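Local coordinates for alpha-/beta-galactoside alpha-2,3-sialyltransferase (Photobacterium phosphoreum, PDB 2ZWI), which probably transfers sialic acid from its CMP-linked donor to galactosides through an alpha-2,3 linkage, as a GT-B-type glycosyltransferase, at residues 11-16 with 304-309. Numbering follows the deposited sequence.
With C5P (cytidine-5'-monophosphate), chain C.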
loop_
_atom_site.group_PDB
_atom_site.type_symbol
_atom_site.label_atom_id
_atom_site.label_comp_id
_atom_site.label_asym_id
_atom_site.label_seq_id
_atom_site.Cartn_x
_atom_site.Cartn_y
_atom_site.Cartn_z
ATOM N N ARG A 11 -4.342 8.888 1.483
ATOM C CA ARG A 11 -3.354 9.725 2.163
ATOM C C ARG A 11 -1.933 9.258 1.907
ATOM O O ARG A 11 -0.981 10.020 2.091
ATOM C CB ARG A 11 -3.591 9.666 3.673
ATOM C CG ARG A 11 -4.964 10.048 4.099
ATOM C CD ARG A 11 -4.944 10.404 5.563
ATOM N NE ARG A 11 -6.297 10.617 6.051
ATOM C CZ ARG A 11 -6.594 11.057 7.269
ATOM N NH1 ARG A 11 -7.864 11.212 7.621
ATOM N NH2 ARG A 11 -5.623 11.333 8.133
ATOM N N ALA A 12 -1.788 7.990 1.530
ATOM C CA ALA A 12 -0.472 7.362 1.377
ATOM C C ALA A 12 -0.085 7.274 -0.098
ATOM O O ALA A 12 -0.345 8.209 -0.860
ATOM C CB ALA A 12 -0.481 5.981 2.024
ATOM N N THR A 13 0.527 6.159 -0.512
ATOM C CA THR A 13 0.871 5.986 -1.929
ATOM C C THR A 13 0.359 4.684 -2.543
ATOM O O THR A 13 -0.011 4.677 -3.720
ATOM C CB THR A 13 2.391 6.094 -2.199
ATOM O OG1 THR A 13 3.090 5.334 -1.222
ATOM C CG2 THR A 13 2.854 7.532 -2.119
ATOM N N LEU A 14 0.361 3.596 -1.763
ATOM C CA LEU A 14 0.010 2.274 -2.287
ATOM C C LEU A 14 -1.430 2.245 -2.804
ATOM O O LEU A 14 -1.644 1.862 -3.953
ATOM C CB LEU A 14 0.276 1.152 -1.271
ATOM C CG LEU A 14 -0.411 -0.216 -1.477
ATOM C CD1 LEU A 14 0.068 -0.936 -2.722
ATOM C CD2 LEU A 14 -0.209 -1.092 -0.243
ATOM N N PRO A 15 -2.419 2.654 -1.973
ATOM C CA PRO A 15 -3.787 2.717 -2.518
ATOM C C PRO A 15 -3.927 3.625 -3.745
ATOM O O PRO A 15 -4.693 3.310 -4.640
ATOM C CB PRO A 15 -4.620 3.243 -1.340
ATOM C CG PRO A 15 -3.841 2.817 -0.116
ATOM C CD PRO A 15 -2.395 3.007 -0.537
ATOM N N THR A 16 -3.186 4.731 -3.790
ATOM C CA THR A 16 -3.257 5.637 -4.918
ATOM C C THR A 16 -2.794 4.923 -6.180
ATOM O O THR A 16 -3.485 4.957 -7.191
ATOM C CB THR A 16 -2.420 6.916 -4.689
ATOM O OG1 THR A 16 -2.984 7.674 -3.609
ATOM C CG2 THR A 16 -2.382 7.765 -5.941
ATOM N N PRO A 304 7.625 6.085 -5.322
ATOM C CA PRO A 304 7.203 4.957 -4.489
ATOM C C PRO A 304 7.590 3.637 -5.149
ATOM O O PRO A 304 7.422 3.483 -6.370
ATOM C CB PRO A 304 5.678 5.122 -4.409
ATOM C CG PRO A 304 5.316 5.921 -5.629
ATOM C CD PRO A 304 6.483 6.843 -5.866
ATOM N N PHE A 305 8.119 2.703 -4.358
ATOM C CA PHE A 305 8.593 1.437 -4.896
ATOM C C PHE A 305 7.526 0.685 -5.702
ATOM O O PHE A 305 7.860 -0.007 -6.656
ATOM C CB PHE A 305 9.142 0.530 -3.798
ATOM C CG PHE A 305 10.114 -0.511 -4.304
ATOM C CD1 PHE A 305 11.484 -0.286 -4.239
ATOM C CD2 PHE A 305 9.659 -1.708 -4.848
ATOM C CE1 PHE A 305 12.386 -1.246 -4.703
ATOM C CE2 PHE A 305 10.550 -2.666 -5.330
ATOM C CZ PHE A 305 11.914 -2.435 -5.250
ATOM N N GLU A 306 6.256 0.814 -5.312
ATOM C CA GLU A 306 5.163 0.156 -6.047
ATOM C C GLU A 306 5.034 0.613 -7.515
ATOM O O GLU A 306 4.532 -0.141 -8.349
ATOM C CB GLU A 306 3.813 0.193 -5.300
ATOM C CG GLU A 306 3.530 1.371 -4.386
ATOM C CD GLU A 306 4.367 1.342 -3.118
ATOM O OE1 GLU A 306 4.223 0.433 -2.259
ATOM O OE2 GLU A 306 5.197 2.235 -2.996
ATOM N N ALA A 307 5.507 1.820 -7.828
ATOM C CA ALA A 307 5.621 2.269 -9.225
ATOM C C ALA A 307 6.642 1.428 -10.013
ATOM O O ALA A 307 6.409 1.098 -11.181
ATOM C CB ALA A 307 5.949 3.760 -9.303
ATOM N N LEU A 308 7.754 1.072 -9.366
ATOM C CA LEU A 308 8.730 0.148 -9.940
ATOM C C LEU A 308 8.110 -1.218 -10.186
ATOM O O LEU A 308 8.382 -1.862 -11.206
ATOM C CB LEU A 308 9.954 -0.032 -9.030
ATOM C CG LEU A 308 10.766 1.199 -8.605
ATOM C CD1 LEU A 308 11.992 0.787 -7.790
ATOM C CD2 LEU A 308 11.168 2.007 -9.803
ATOM N N ILE A 309 7.312 -1.678 -9.227
ATOM C CA ILE A 309 6.660 -2.973 -9.357
ATOM C C ILE A 309 5.680 -2.954 -10.536
ATOM O O ILE A 309 5.711 -3.843 -11.392
ATOM C CB ILE A 309 5.939 -3.409 -8.052
ATOM C CG1 ILE A 309 6.947 -3.553 -6.902
ATOM C CG2 ILE A 309 5.205 -4.728 -8.281
ATOM C CD1 ILE A 309 6.319 -3.550 -5.507
HETATM O O3P C5P C . 8.847 1.805 4.970
HETATM P P C5P C . 7.449 2.286 5.043
HETATM O O1P C5P C . 6.613 1.187 5.625
HETATM O O2P C5P C . 7.423 3.620 5.738
HETATM O "O5'" C5P C . 6.990 2.484 3.524
HETATM C "C5'" C5P C . 5.796 3.180 3.177
HETATM C "C4'" C5P C . 5.850 3.460 1.683
HETATM O "O4'" C5P C . 7.012 4.248 1.362
HETATM C "C3'" C5P C . 6.029 2.184 0.874
HETATM O "O3'" C5P C . 4.782 1.559 0.596
HETATM C "C2'" C5P C . 6.673 2.683 -0.393
HETATM O "O2'" C5P C . 5.719 3.388 -1.194
HETATM C "C1'" C5P C . 7.582 3.777 0.125
HETATM N N1 C5P C . 8.993 3.405 0.294
HETATM C C2 C5P C . 9.819 3.393 -0.850
HETATM N N3 C5P C . 11.131 3.110 -0.738
HETATM C C4 C5P C . 11.670 2.816 0.464
HETATM C C5 C5P C . 10.887 2.821 1.612
HETATM C C6 C5P C . 9.523 3.128 1.500
HETATM O O2 C5P C . 9.336 3.626 -1.979
HETATM N N4 C5P C . 12.995 2.547 0.531
#
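The nucleotide site in the cleft of a GT-B glycosyltransferase brings Thr13 and Leu14 up against Pro304 and Glu306, with the ribose of CMP resting over the junction. No hydrogen bond joins the two segments directly. Thr13 CB meets Pro304 CB at 4.1 Å, the threonine and the proline ring slanting across one another. With chi1 at 45°, Thr13 OG1 sits between its own backbone N and carbonyl carbon and is directed to the ligand, 3.3 Å from C5P O2'; it also comes within 4.1 Å of Glu306 OE2. Leu14 adds a further touch on Glu306: its CB lies 4.1 Å from Glu306 OE1, so aliphatic carbon borders one carboxylate oxygen.

Thr13 and Leu14 come after strand 3-10 of the seven-stranded parallel sheet, Thr13 at the N-cap position and Leu14 in the first turn of helix 14-26, whereas helix 305-310 belongs to the second, six-stranded sheet's domain; two Rossmann-like halves thus meet around the nucleotide. A bend at chi2 (-71°) helps bring the Glu306 carboxylate to the sugar, and its OE1 accepts a hydrogen bond from C5P O3' at 3.1 Å. The other carboxylate oxygen, OE2, is on the O2' side, but its modelled spacing there is doubtful. Next to Glu306, Phe305 N donates to the base carbonyl C5P O2 at 2.8 Å, with an N-H...O angle of 144°. Adjacent residues thus hold both base and ribose, while Ser323 and Ser324 are among the further hydrogen-bonding partners of the nucleotide. The Phe305 side chain packs on Ile238, Ile240 and Val325 within its own domain.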